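Local coordinates for protein UL37 (Suid herpesvirus 1, PDB 5J2Z) that is a herpesvirus tegument protein that probably guides retrograde axonal transport and neuroinvasion, present here as the N-terminal half of an R2 mutant, at residues Ala34-Pro39 against Arg79-Trp84; Pro90-Leu95 against Leu126-Cys131; Gly322-Val327 against Val371-Val376. The protein carries 5 engineered substitutions. All coordinates share one frame; numbering follows the deposited sequence.

Contacts 1 and 2 adjoin, their centres 14 Å apart, whereas contact 3 lies on the opposite side of the chain's centre, its centre about 43 and 45 Å from theirs. Contact 1 is partly buried and joins two loops through backbone hydrogen bonds, with two arginines at its surface and calcium ions at one end. Contacts 2 and 3 are buried helix pairs without a hydrogen bond across them: contact 2 is antiparallel and largely aliphatic, contact 3 crosses at 43° and centres on an aromatic ring. L80 and W84 of contact 1 pack against L91 of contact 2, continuing the same apolar interior.

Contact 1 of 3, residues Ala34-Pro39 against Arg79-Trp84; sequences AGRETP and RLRHDW. With CA (calcium ion), chain C; CA (calcium ion), chain G; CA (calcium ion), chain B; ACT (acetate ion), chain S.
E37 and L80 form a single parallel beta bridge between two interhelical loops of a mainly helical protein. Its bonds are nearly straight: E37 N to R79 O, 3.0 Å, and R81 N to E37 O, 2.7 Å.

Van der Waals contact continues beyond the bridge. L80 turns CG away from its backbone N (chi1 -177°), which carries both methyls onto P39: CD1 lies 3.3 Å from P39 N and CD2 3.7 Å from P39 CG. The proline ring also meets the imidazole of H82, CG to ND1 3.5 Å. Proline suits the first turn of a helix, where its missing N-H costs no bond; T38, just before it, is the N-cap, weakly bonded through OG1 to G41.

Among the charged groups, buried R79 runs along A34-G35 and makes a cation-pi contact with F30, while E37 OE2 bonds to M5 N. R36 and R81 lie at the surface, R36 NH1 3.5 Å from R81 NE, and R36 is salt-bridged to D175.

H82 O binds calcium at 2.5 Å together with D179, and the D83 carboxylate bridges two further calcium ions. The bridge itself uses main-chain atoms and so does not depend on side-chain type; the metal-binding residues follow just after it.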
ATOM      1  N   ALA A  34      17.652 -13.855 -16.472  1.00107.95           N
ATOM      2  CA  ALA A  34      17.147 -13.114 -15.328  1.00110.98           C
ATOM      3  C   ALA A  34      17.470 -11.628 -15.386  1.00110.17           C
ATOM      4  O   ALA A  34      16.962 -10.868 -14.553  1.00118.77           O
ATOM      5  CB  ALA A  34      17.702 -13.702 -14.021  1.00110.70           C
ATOM      6  N   GLY A  35      18.290 -11.197 -16.341  1.00 98.88           N
ATOM      7  CA  GLY A  35      18.705  -9.811 -16.400  1.00 87.09           C
ATOM      8  C   GLY A  35      17.545  -8.840 -16.417  1.00 77.23           C
ATOM      9  O   GLY A  35      16.768  -8.808 -17.377  1.00 85.68           O
ATOM     10  N   ARG A  36      17.412  -8.048 -15.357  1.00 59.21           N
ATOM     11  CA  ARG A  36      16.433  -6.974 -15.354  1.00 62.32           C
ATOM     12  C   ARG A  36      16.863  -5.828 -16.276  1.00 57.98           C
ATOM     13  O   ARG A  36      18.047  -5.609 -16.541  1.00 64.12           O
ATOM     14  CB  ARG A  36      16.226  -6.441 -13.940  1.00 74.95           C
ATOM     15  CG  ARG A  36      15.169  -7.174 -13.123  1.00 86.28           C
ATOM     16  CD  ARG A  36      14.901  -6.383 -11.844  1.00 94.59           C
ATOM     17  NE  ARG A  36      13.788  -6.899 -11.053  1.00 96.63           N
ATOM     18  CZ  ARG A  36      13.345  -6.322  -9.940  1.00 98.49           C
ATOM     19  NH1 ARG A  36      13.924  -5.214  -9.496  1.00 98.92           N
ATOM     20  NH2 ARG A  36      12.325  -6.845  -9.273  1.00101.82           N
ATOM     21  N   GLU A  37      15.877  -5.080 -16.751  1.00 45.04           N
ATOM     22  CA  GLU A  37      16.086  -3.970 -17.668  1.00 40.50           C
ATOM     23  C   GLU A  37      15.675  -2.653 -17.017  1.00 41.04           C
ATOM     24  O   GLU A  37      15.049  -2.619 -15.952  1.00 45.99           O
ATOM     25  CB  GLU A  37      15.299  -4.180 -18.967  1.00 48.12           C
ATOM     26  CG  GLU A  37      16.178  -4.308 -20.223  1.00 62.52           C
ATOM     27  CD  GLU A  37      16.965  -5.612 -20.279  1.00 71.10           C
ATOM     28  OE1 GLU A  37      16.411  -6.670 -19.895  1.00 73.10           O
ATOM     29  OE2 GLU A  37      18.140  -5.572 -20.708  1.00 73.81           O
ATOM     30  N   THR A  38      16.050  -1.554 -17.668  1.00 35.47           N
ATOM     31  CA  THR A  38      15.552  -0.230 -17.329  1.00 35.39           C
ATOM     32  C   THR A  38      14.890   0.383 -18.556  1.00 32.61           C
ATOM     33  O   THR A  38      15.229   0.026 -19.680  1.00 39.24           O
ATOM     34  CB  THR A  38      16.658   0.710 -16.830  1.00 37.05           C
ATOM     35  OG1 THR A  38      17.761   0.700 -17.742  1.00 52.26           O
ATOM     36  CG2 THR A  38      17.141   0.300 -15.452  1.00 40.73           C
ATOM     37  N   PRO A  39      13.943   1.299 -18.376  1.00 39.99           N
ATOM     38  CA  PRO A  39      13.275   1.878 -19.552  1.00 30.86           C
ATOM     39  C   PRO A  39      14.252   2.549 -20.519  1.00 42.61           C
ATOM     40  O   PRO A  39      14.151   2.361 -21.741  1.00 37.38           O
ATOM     41  CB  PRO A  39      12.281   2.876 -18.932  1.00 32.40           C
ATOM     42  CG  PRO A  39      12.169   2.472 -17.473  1.00 34.93           C
ATOM     43  CD  PRO A  39      13.520   1.946 -17.122  1.00 35.23           C
ATOM     44  N   ARG A  79      10.465  -7.632 -17.252  1.00 30.95           N
ATOM     45  CA  ARG A  79      11.510  -7.516 -16.242  1.00 37.51           C
ATOM     46  C   ARG A  79      12.035  -6.089 -16.123  1.00 32.09           C
ATOM     47  O   ARG A  79      13.154  -5.872 -15.647  1.00 31.02           O
ATOM     48  CB  ARG A  79      12.655  -8.475 -16.557  1.00 48.67           C
ATOM     49  CG  ARG A  79      12.538  -9.837 -15.910  1.00 60.81           C
ATOM     50  CD  ARG A  79      13.488 -10.800 -16.592  1.00 70.94           C
ATOM     51  NE  ARG A  79      13.173 -10.907 -18.014  1.00 75.98           N
ATOM     52  CZ  ARG A  79      13.843 -11.671 -18.870  1.00 85.20           C
ATOM     53  NH1 ARG A  79      14.874 -12.384 -18.439  1.00 93.52           N
ATOM     54  NH2 ARG A  79      13.486 -11.724 -20.150  1.00 81.32           N
ATOM     55  N   LEU A  80      11.248  -5.117 -16.551  1.00 24.99           N
ATOM     56  CA  LEU A  80      11.683  -3.734 -16.522  1.00 33.10           C
ATOM     57  C   LEU A  80      11.580  -3.190 -15.100  1.00 31.37           C
ATOM     58  O   LEU A  80      10.542  -3.339 -14.448  1.00 25.47           O
ATOM     59  CB  LEU A  80      10.820  -2.911 -17.477  1.00 31.46           C
ATOM     60  CG  LEU A  80      11.210  -1.448 -17.612  1.00 34.86           C
ATOM     61  CD1 LEU A  80      11.901  -1.248 -18.948  1.00 38.75           C
ATOM     62  CD2 LEU A  80       9.989  -0.551 -17.470  1.00 35.73           C
ATOM     63  N   ARG A  81      12.652  -2.560 -14.627  1.00 36.05           N
ATOM     64  CA  ARG A  81      12.696  -1.906 -13.322  1.00 32.77           C
ATOM     65  C   ARG A  81      12.631  -0.396 -13.536  1.00 29.14           C
ATOM     66  O   ARG A  81      13.541   0.188 -14.128  1.00 39.39           O
ATOM     67  CB  ARG A  81      13.966  -2.310 -12.567  1.00 32.52           C
ATOM     68  CG  ARG A  81      14.320  -1.431 -11.379  1.00 54.13           C
ATOM     69  CD  ARG A  81      15.799  -1.567 -11.006  1.00 65.86           C
ATOM     70  NE  ARG A  81      16.213  -2.965 -10.933  1.00 70.88           N
ATOM     71  CZ  ARG A  81      17.443  -3.396 -11.195  1.00 70.98           C
ATOM     72  NH1 ARG A  81      18.390  -2.538 -11.553  1.00 67.27           N
ATOM     73  NH2 ARG A  81      17.721  -4.691 -11.109  1.00 73.25           N
ATOM     74  N   HIS A  82      11.560   0.230 -13.059  1.00 29.43           N
ATOM     75  CA  HIS A  82      11.300   1.646 -13.272  1.00 27.30           C
ATOM     76  C   HIS A  82      11.295   2.407 -11.950  1.00 24.98           C
ATOM     77  O   HIS A  82      10.730   1.942 -10.960  1.00 31.67           O
ATOM     78  CB  HIS A  82       9.950   1.846 -13.971  1.00 28.62           C
ATOM     79  CG  HIS A  82       9.610   3.279 -14.243  1.00 25.47           C
ATOM     80  ND1 HIS A  82      10.490   4.154 -14.846  1.00 25.35           N
ATOM     81  CD2 HIS A  82       8.483   3.986 -13.999  1.00 21.12           C
ATOM     82  CE1 HIS A  82       9.923   5.341 -14.954  1.00 24.20           C
ATOM     83  NE2 HIS A  82       8.701   5.264 -14.455  1.00 22.75           N
ATOM     84  N   ASP A  83      11.892   3.597 -11.961  1.00 29.00           N
ATOM     85  CA  ASP A  83      11.907   4.516 -10.823  1.00 24.05           C
ATOM     86  C   ASP A  83      10.633   5.359 -10.858  1.00 26.28           C
ATOM     87  O   ASP A  83      10.548   6.343 -11.593  1.00 28.21           O
ATOM     88  CB  ASP A  83      13.157   5.383 -10.900  1.00 26.29           C
ATOM     89  CG  ASP A  83      13.241   6.415  -9.778  1.00 38.63           C
ATOM     90  OD1 ASP A  83      12.238   6.641  -9.065  1.00 44.80           O
ATOM     91  OD2 ASP A  83      14.322   7.011  -9.616  1.00 30.19           O
ATOM     92  N   TRP A  84       9.643   5.015 -10.037  1.00 23.77           N
ATOM     93  CA  TRP A  84       8.348   5.679 -10.200  1.00 21.37           C
ATOM     94  C   TRP A  84       8.334   7.151  -9.777  1.00 28.05           C
ATOM     95  O   TRP A  84       7.340   7.838 -10.042  1.00 31.94           O
ATOM     96  CB  TRP A  84       7.260   4.896  -9.466  1.00 23.82           C
ATOM     97  CG  TRP A  84       6.794   3.780 -10.345  1.00 22.78           C
ATOM     98  CD1 TRP A  84       7.101   2.446 -10.230  1.00 20.68           C
ATOM     99  CD2 TRP A  84       6.025   3.912 -11.541  1.00 19.59           C
ATOM    100  NE1 TRP A  84       6.530   1.745 -11.263  1.00 23.34           N
ATOM    101  CE2 TRP A  84       5.868   2.621 -12.083  1.00 23.23           C
ATOM    102  CE3 TRP A  84       5.449   4.996 -12.206  1.00 24.75           C
ATOM    103  CZ2 TRP A  84       5.144   2.386 -13.253  1.00 24.68           C
ATOM    104  CZ3 TRP A  84       4.725   4.761 -13.367  1.00 23.51           C
ATOM    105  CH2 TRP A  84       4.580   3.467 -13.876  1.00 23.05           C
TER
HETATM  106 CA    CA C 502      13.935   7.780  -7.172  1.00 25.04          CA
HETATM  107 CA    CA G 506      11.492   1.132  -8.677  1.00 40.67          CA
HETATM  108 CA    CA B 501      15.500   8.863 -10.796  1.00 22.19          CA
HETATM  109  C   ACT S 518      10.740   3.702  -7.179  1.00 29.91           C
HETATM  110  O   ACT S 518      11.822   3.104  -7.051  1.00 42.62           O
HETATM  111  OXT ACT S 518      10.008   3.258  -8.084  1.00 40.89           O
HETATM  112  CH3 ACT S 518      10.355   4.873  -6.329  1.00 15.05           C
HETATM  113  O   HOH W   1      16.520   7.135 -12.035  1.00 20.54           O

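Contact 2 of 3, residues Pro90-Leu95 against Leu126-Cys131; sequences PLLELL and LVSEWC
L95 and V127 make the closest approach between two antiparallel helices of the UL37 helical bundle, whose short axes pass 10.2 Å apart at 164°. Here the packing is tight. With CG anti to the carbonyl carbon (chi1 -63°), L95 reaches across and sends CD1 over the branch point of V127, 3.4 Å from its CB and 3.5 Å from its CG1. Valine suits the place by presenting a compact branched surface close to its own backbone. Both side chains are buried, and V127 continues inward onto L77 and F176.

One turn away the fit is easier. L91 CB and C131 SG are 4.1 Å apart; the small cysteine suits a position facing two leucines, while the end of L91 turns inward to the loop 79-84 and, separately, to F176 of helix 175-188.

The solvent side belongs to L92 and S128, whose CA atoms are the nearest pair across the two segments. L92 is exposed, yet it reaches CD2 to 3.9 Å from C131 CB. S128 is partly exposed, and its OG bonds to F124 O in its own helix. That same OG lies 3.7 Å from CD1 of L95.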
ATOM      1  N   PRO A  90       8.789   8.436 -18.869  1.00 37.65           N
ATOM      2  CA  PRO A  90       9.809   7.510 -19.393  1.00 34.04           C
ATOM      3  C   PRO A  90       9.225   6.244 -19.993  1.00 35.23           C
ATOM      4  O   PRO A  90       9.829   5.679 -20.913  1.00 38.58           O
ATOM      5  CB  PRO A  90      10.673   7.195 -18.155  1.00 24.51           C
ATOM      6  CG  PRO A  90      10.496   8.380 -17.269  1.00 30.27           C
ATOM      7  CD  PRO A  90       9.057   8.815 -17.468  1.00 36.32           C
ATOM      8  N   LEU A  91       8.084   5.761 -19.485  1.00 34.40           N
ATOM      9  CA  LEU A  91       7.468   4.565 -20.058  1.00 34.06           C
ATOM     10  C   LEU A  91       6.754   4.866 -21.376  1.00 32.45           C
ATOM     11  O   LEU A  91       6.835   4.071 -22.317  1.00 37.30           O
ATOM     12  CB  LEU A  91       6.501   3.932 -19.061  1.00 31.33           C
ATOM     13  CG  LEU A  91       7.143   3.497 -17.744  1.00 37.17           C
ATOM     14  CD1 LEU A  91       6.142   2.759 -16.884  1.00 32.84           C
ATOM     15  CD2 LEU A  91       8.375   2.638 -17.990  1.00 42.36           C
ATOM     16  N   LEU A  92       6.053   6.001 -21.466  1.00 30.46           N
ATOM     17  CA  LEU A  92       5.465   6.389 -22.743  1.00 32.59           C
ATOM     18  C   LEU A  92       6.543   6.595 -23.793  1.00 35.34           C
ATOM     19  O   LEU A  92       6.413   6.124 -24.927  1.00 39.72           O
ATOM     20  CB  LEU A  92       4.622   7.651 -22.583  1.00 27.88           C
ATOM     21  CG  LEU A  92       3.605   7.495 -21.462  1.00 31.35           C
ATOM     22  CD1 LEU A  92       2.817   8.769 -21.305  1.00 34.53           C
ATOM     23  CD2 LEU A  92       2.694   6.339 -21.801  1.00 29.05           C
ATOM     24  N   GLU A  93       7.623   7.288 -23.430  1.00 34.69           N
ATOM     25  CA  GLU A  93       8.710   7.495 -24.377  1.00 34.20           C
ATOM     26  C   GLU A  93       9.239   6.162 -24.896  1.00 39.70           C
ATOM     27  O   GLU A  93       9.412   5.977 -26.110  1.00 38.97           O
ATOM     28  CB  GLU A  93       9.812   8.314 -23.718  1.00 33.34           C
ATOM     29  CG  GLU A  93      10.958   8.709 -24.636  1.00 39.09           C
ATOM     30  CD  GLU A  93      11.845   9.733 -23.968  1.00 60.99           C
ATOM     31  OE1 GLU A  93      12.805  10.215 -24.607  1.00 72.02           O
ATOM     32  OE2 GLU A  93      11.564  10.064 -22.791  1.00 64.48           O
ATOM     33  N   LEU A  94       9.478   5.206 -23.989  1.00 34.48           N
ATOM     34  CA  LEU A  94       9.836   3.855 -24.410  1.00 28.23           C
ATOM     35  C   LEU A  94       8.797   3.288 -25.378  1.00 32.57           C
ATOM     36  O   LEU A  94       9.124   2.900 -26.505  1.00 37.30           O
ATOM     37  CB  LEU A  94       9.997   2.948 -23.192  1.00 23.42           C
ATOM     38  CG  LEU A  94      10.188   1.452 -23.478  1.00 33.94           C
ATOM     39  CD1 LEU A  94      11.337   1.200 -24.448  1.00 33.15           C
ATOM     40  CD2 LEU A  94      10.431   0.685 -22.198  1.00 33.74           C
ATOM     41  N   LEU A  95       7.528   3.234 -24.958  1.00 35.35           N
ATOM     42  CA  LEU A  95       6.502   2.668 -25.827  1.00 33.55           C
ATOM     43  C   LEU A  95       6.547   3.318 -27.203  1.00 32.98           C
ATOM     44  O   LEU A  95       6.440   2.635 -28.230  1.00 31.63           O
ATOM     45  CB  LEU A  95       5.119   2.819 -25.194  1.00 29.48           C
ATOM     46  CG  LEU A  95       4.859   2.084 -23.870  1.00 25.60           C
ATOM     47  CD1 LEU A  95       3.407   2.218 -23.517  1.00 35.36           C
ATOM     48  CD2 LEU A  95       5.246   0.619 -23.957  1.00 22.25           C
ATOM     49  N   LEU A 126      -1.923  -1.285 -24.275  1.00 35.00           N
ATOM     50  CA  LEU A 126      -2.253  -1.585 -22.884  1.00 31.21           C
ATOM     51  C   LEU A 126      -1.381  -0.809 -21.896  1.00 32.53           C
ATOM     52  O   LEU A 126      -1.903  -0.284 -20.904  1.00 30.95           O
ATOM     53  CB  LEU A 126      -2.164  -3.093 -22.621  1.00 29.45           C
ATOM     54  CG  LEU A 126      -3.190  -3.971 -23.366  1.00 28.58           C
ATOM     55  CD1 LEU A 126      -3.047  -5.425 -22.996  1.00 27.17           C
ATOM     56  CD2 LEU A 126      -4.602  -3.511 -23.137  1.00 28.70           C
ATOM     57  N   VAL A 127      -0.064  -0.707 -22.135  1.00 21.45           N
ATOM     58  CA  VAL A 127       0.757   0.039 -21.184  1.00 26.21           C
ATOM     59  C   VAL A 127       0.401   1.520 -21.213  1.00 28.50           C
ATOM     60  O   VAL A 127       0.579   2.220 -20.205  1.00 30.72           O
ATOM     61  CB  VAL A 127       2.277  -0.147 -21.400  1.00 25.55           C
ATOM     62  CG1 VAL A 127       3.039   0.695 -20.370  1.00 26.76           C
ATOM     63  CG2 VAL A 127       2.691  -1.604 -21.228  1.00 19.81           C
ATOM     64  N   SER A 128      -0.123   2.006 -22.339  1.00 23.42           N
ATOM     65  CA  SER A 128      -0.617   3.378 -22.432  1.00 30.22           C
ATOM     66  C   SER A 128      -1.866   3.584 -21.582  1.00 30.77           C
ATOM     67  O   SER A 128      -1.979   4.578 -20.853  1.00 34.06           O
ATOM     68  CB  SER A 128      -0.916   3.729 -23.895  1.00 34.05           C
ATOM     69  OG  SER A 128       0.283   3.956 -24.604  1.00 42.15           O
ATOM     70  N   GLU A 129      -2.842   2.684 -21.707  1.00 28.25           N
ATOM     71  CA  GLU A 129      -4.005   2.741 -20.831  1.00 29.80           C
ATOM     72  C   GLU A 129      -3.590   2.660 -19.359  1.00 27.50           C
ATOM     73  O   GLU A 129      -4.107   3.397 -18.515  1.00 28.49           O
ATOM     74  CB  GLU A 129      -4.962   1.612 -21.195  1.00 32.35           C
ATOM     75  CG  GLU A 129      -5.432   1.677 -22.633  1.00 35.29           C
ATOM     76  CD  GLU A 129      -6.245   0.471 -23.049  1.00 39.60           C
ATOM     77  OE1 GLU A 129      -6.244  -0.543 -22.322  1.00 45.96           O
ATOM     78  OE2 GLU A 129      -6.878   0.527 -24.117  1.00 44.47           O
ATOM     79  N   TRP A 130      -2.638   1.785 -19.042  1.00 24.05           N
ATOM     80  CA  TRP A 130      -2.216   1.595 -17.653  1.00 23.53           C
ATOM     81  C   TRP A 130      -1.577   2.863 -17.091  1.00 29.26           C
ATOM     82  O   TRP A 130      -1.947   3.335 -16.006  1.00 29.22           O
ATOM     83  CB  TRP A 130      -1.241   0.423 -17.572  1.00 20.13           C
ATOM     84  CG  TRP A 130      -1.027  -0.109 -16.184  1.00 28.11           C
ATOM     85  CD1 TRP A 130      -1.709  -1.124 -15.579  1.00 23.51           C
ATOM     86  CD2 TRP A 130      -0.044   0.333 -15.238  1.00 32.81           C
ATOM     87  NE1 TRP A 130      -1.229  -1.323 -14.315  1.00 31.18           N
ATOM     88  CE2 TRP A 130      -0.203  -0.447 -14.079  1.00 29.49           C
ATOM     89  CE3 TRP A 130       0.953   1.316 -15.260  1.00 34.24           C
ATOM     90  CZ2 TRP A 130       0.600  -0.285 -12.951  1.00 24.20           C
ATOM     91  CZ3 TRP A 130       1.746   1.485 -14.132  1.00 33.54           C
ATOM     92  CH2 TRP A 130       1.563   0.689 -12.995  1.00 26.87           C
ATOM     93  N   CYS A 131      -0.597   3.415 -17.812  1.00 30.51           N
ATOM     94  CA  CYS A 131      -0.015   4.699 -17.428  1.00 24.79           C
ATOM     95  C   CYS A 131      -1.093   5.763 -17.248  1.00 31.69           C
ATOM     96  O   CYS A 131      -1.010   6.610 -16.351  1.00 31.19           O
ATOM     97  CB  CYS A 131       1.007   5.136 -18.475  1.00 21.89           C
ATOM     98  SG  CYS A 131       2.483   4.124 -18.484  1.00 28.38           S
TER

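Contact 3 of 3, residues Gly322-Val327 against Val371-Val376; sequences GVWEAV and VGCTAV. With CA (calcium ion), chain K.
The hydroxyl oxygen of T374 is held within its own helix by a hydrogen bond to A370 O and meets the facing helix through carbon: OG1 lies 3.4 Å from CB of W324 and 4.0 Å from CG1 of V323. The torsion that sets OG1 beside the backbone N (chi1 -58°) brings the oxygen back to the preceding turn, where A370 O accepts its bond. Threonine suits this buried place because its polar atom is satisfied locally, while its methyl remains for apolar contact: CG2 approaches V323 CG2 at 4.1 Å, and V327 CG2 more loosely.

W324 supplies the broad surface. With CG anti to the backbone N, the indole reaches past T374 in the opposite direction and lays one face against C373. The cysteine SG stands over that face, 4.1 Å from the centroid of the six-membered ring and 28° off its normal, a Cys sulfur-aromatic contact. A slim, polarisable side chain suits a position beside a flat ring.

E325 points away from this interface and binds a calcium ion through OE1 at 2.4 Å.

Two helices of a mainly helical fold thus pack at 43° through this contact, their short axes 9.0 Å apart. Helix 333-342 closes one flank, L340 touching both V327 and T374, while V377, one residue beyond 371-376 on helix 366-385, carries the packing onward against W324 and V327.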
ATOM      1  N   GLY A 322     -18.284  -1.503  22.452  1.00 25.41           N
ATOM      2  CA  GLY A 322     -18.860  -1.222  21.151  1.00 26.23           C
ATOM      3  C   GLY A 322     -17.813  -1.113  20.057  1.00 38.15           C
ATOM      4  O   GLY A 322     -17.989  -1.659  18.964  1.00 33.94           O
ATOM      5  N   VAL A 323     -16.703  -0.417  20.334  1.00 33.00           N
ATOM      6  CA  VAL A 323     -15.683  -0.264  19.306  1.00 25.42           C
ATOM      7  C   VAL A 323     -14.993  -1.596  19.037  1.00 22.24           C
ATOM      8  O   VAL A 323     -14.611  -1.883  17.898  1.00 19.64           O
ATOM      9  CB  VAL A 323     -14.670   0.837  19.678  1.00 26.23           C
ATOM     10  CG1 VAL A 323     -13.996   0.525  20.989  1.00 37.67           C
ATOM     11  CG2 VAL A 323     -13.610   0.966  18.572  1.00 29.25           C
ATOM     12  N   TRP A 324     -14.828  -2.429  20.062  1.00 19.71           N
ATOM     13  CA  TRP A 324     -14.281  -3.763  19.844  1.00 26.69           C
ATOM     14  C   TRP A 324     -15.254  -4.632  19.050  1.00 27.71           C
ATOM     15  O   TRP A 324     -14.833  -5.440  18.211  1.00 28.12           O
ATOM     16  CB  TRP A 324     -13.925  -4.418  21.191  1.00 21.12           C
ATOM     17  CG  TRP A 324     -13.459  -5.843  21.053  1.00 20.85           C
ATOM     18  CD1 TRP A 324     -13.984  -6.930  21.667  1.00 19.19           C
ATOM     19  CD2 TRP A 324     -12.390  -6.325  20.218  1.00 19.89           C
ATOM     20  NE1 TRP A 324     -13.294  -8.063  21.297  1.00 18.77           N
ATOM     21  CE2 TRP A 324     -12.324  -7.723  20.393  1.00 25.21           C
ATOM     22  CE3 TRP A 324     -11.489  -5.709  19.336  1.00 20.57           C
ATOM     23  CZ2 TRP A 324     -11.392  -8.527  19.717  1.00 24.62           C
ATOM     24  CZ3 TRP A 324     -10.556  -6.505  18.666  1.00 21.26           C
ATOM     25  CH2 TRP A 324     -10.519  -7.902  18.862  1.00 21.90           C
ATOM     26  N   GLU A 325     -16.563  -4.471  19.282  1.00 26.48           N
ATOM     27  CA  GLU A 325     -17.538  -5.183  18.463  1.00 29.14           C
ATOM     28  C   GLU A 325     -17.372  -4.834  16.985  1.00 33.32           C
ATOM     29  O   GLU A 325     -17.466  -5.710  16.113  1.00 33.09           O
ATOM     30  CB  GLU A 325     -18.962  -4.877  18.922  1.00 31.24           C
ATOM     31  CG  GLU A 325     -20.002  -5.613  18.063  1.00 52.82           C
ATOM     32  CD  GLU A 325     -21.414  -5.642  18.638  1.00 68.73           C
ATOM     33  OE1 GLU A 325     -22.058  -4.577  18.718  1.00 71.10           O
ATOM     34  OE2 GLU A 325     -21.888  -6.744  18.987  1.00 80.42           O
ATOM     35  N   ALA A 326     -17.104  -3.560  16.685  1.00 28.65           N
ATOM     36  CA  ALA A 326     -17.056  -3.129  15.295  1.00 33.48           C
ATOM     37  C   ALA A 326     -15.730  -3.511  14.647  1.00 31.95           C
ATOM     38  O   ALA A 326     -15.702  -3.931  13.483  1.00 33.76           O
ATOM     39  CB  ALA A 326     -17.312  -1.621  15.206  1.00 23.08           C
ATOM     40  N   VAL A 327     -14.630  -3.373  15.391  1.00 28.37           N
ATOM     41  CA  VAL A 327     -13.319  -3.813  14.913  1.00 27.24           C
ATOM     42  C   VAL A 327     -13.337  -5.314  14.647  1.00 33.00           C
ATOM     43  O   VAL A 327     -12.839  -5.785  13.623  1.00 32.88           O
ATOM     44  CB  VAL A 327     -12.226  -3.433  15.937  1.00 22.07           C
ATOM     45  CG1 VAL A 327     -10.922  -4.154  15.642  1.00 15.23           C
ATOM     46  CG2 VAL A 327     -12.020  -1.922  15.975  1.00 16.47           C
ATOM     47  N   VAL A 371     -10.477  -2.924  25.680  1.00 31.74           N
ATOM     48  CA  VAL A 371      -9.559  -1.850  25.325  1.00 23.55           C
ATOM     49  C   VAL A 371      -8.276  -2.412  24.734  1.00 22.59           C
ATOM     50  O   VAL A 371      -7.723  -1.845  23.782  1.00 23.21           O
ATOM     51  CB  VAL A 371      -9.277  -0.958  26.545  1.00 23.35           C
ATOM     52  CG1 VAL A 371      -8.167   0.027  26.228  1.00 17.08           C
ATOM     53  CG2 VAL A 371     -10.529  -0.211  26.944  1.00 18.43           C
ATOM     54  N   GLY A 372      -7.790  -3.537  25.276  1.00 23.99           N
ATOM     55  CA  GLY A 372      -6.531  -4.100  24.808  1.00 20.89           C
ATOM     56  C   GLY A 372      -6.647  -4.778  23.450  1.00 24.25           C
ATOM     57  O   GLY A 372      -5.748  -4.665  22.608  1.00 29.45           O
ATOM     58  N   CYS A 373      -7.730  -5.519  23.225  1.00 22.22           N
ATOM     59  CA  CYS A 373      -7.963  -6.085  21.898  1.00 28.52           C
ATOM     60  C   CYS A 373      -8.046  -4.984  20.850  1.00 22.24           C
ATOM     61  O   CYS A 373      -7.412  -5.071  19.796  1.00 23.96           O
ATOM     62  CB  CYS A 373      -9.249  -6.915  21.879  1.00 29.63           C
ATOM     63  SG  CYS A 373      -9.188  -8.525  22.679  1.00 34.85           S
ATOM     64  N   THR A 374      -8.835  -3.933  21.129  1.00 14.74           N
ATOM     65  CA  THR A 374      -8.946  -2.819  20.194  1.00 17.80           C
ATOM     66  C   THR A 374      -7.581  -2.200  19.902  1.00 23.40           C
ATOM     67  O   THR A 374      -7.227  -1.961  18.743  1.00 21.95           O
ATOM     68  CB  THR A 374      -9.901  -1.765  20.749  1.00 22.55           C
ATOM     69  OG1 THR A 374     -11.193  -2.344  20.986  1.00 24.74           O
ATOM     70  CG2 THR A 374     -10.031  -0.596  19.776  1.00 20.99           C
ATOM     71  N   ALA A 375      -6.792  -1.948  20.940  1.00 23.20           N
ATOM     72  CA  ALA A 375      -5.497  -1.306  20.738  1.00 30.17           C
ATOM     73  C   ALA A 375      -4.515  -2.228  20.016  1.00 24.35           C
ATOM     74  O   ALA A 375      -3.714  -1.766  19.195  1.00 26.24           O
ATOM     75  CB  ALA A 375      -4.932  -0.863  22.093  1.00 14.83           C
ATOM     76  N   VAL A 376      -4.539  -3.525  20.338  1.00 22.69           N
ATOM     77  CA  VAL A 376      -3.580  -4.470  19.767  1.00 23.39           C
ATOM     78  C   VAL A 376      -3.862  -4.682  18.281  1.00 27.36           C
ATOM     79  O   VAL A 376      -3.008  -4.425  17.422  1.00 22.49           O
ATOM     80  CB  VAL A 376      -3.610  -5.797  20.544  1.00 22.86           C
ATOM     81  CG1 VAL A 376      -3.161  -6.957  19.667  1.00 16.25           C
ATOM     82  CG2 VAL A 376      -2.708  -5.695  21.749  1.00 23.89           C
TER
HETATM   83 CA    CA K 510     -24.438  -4.097  18.449  1.00103.29          CA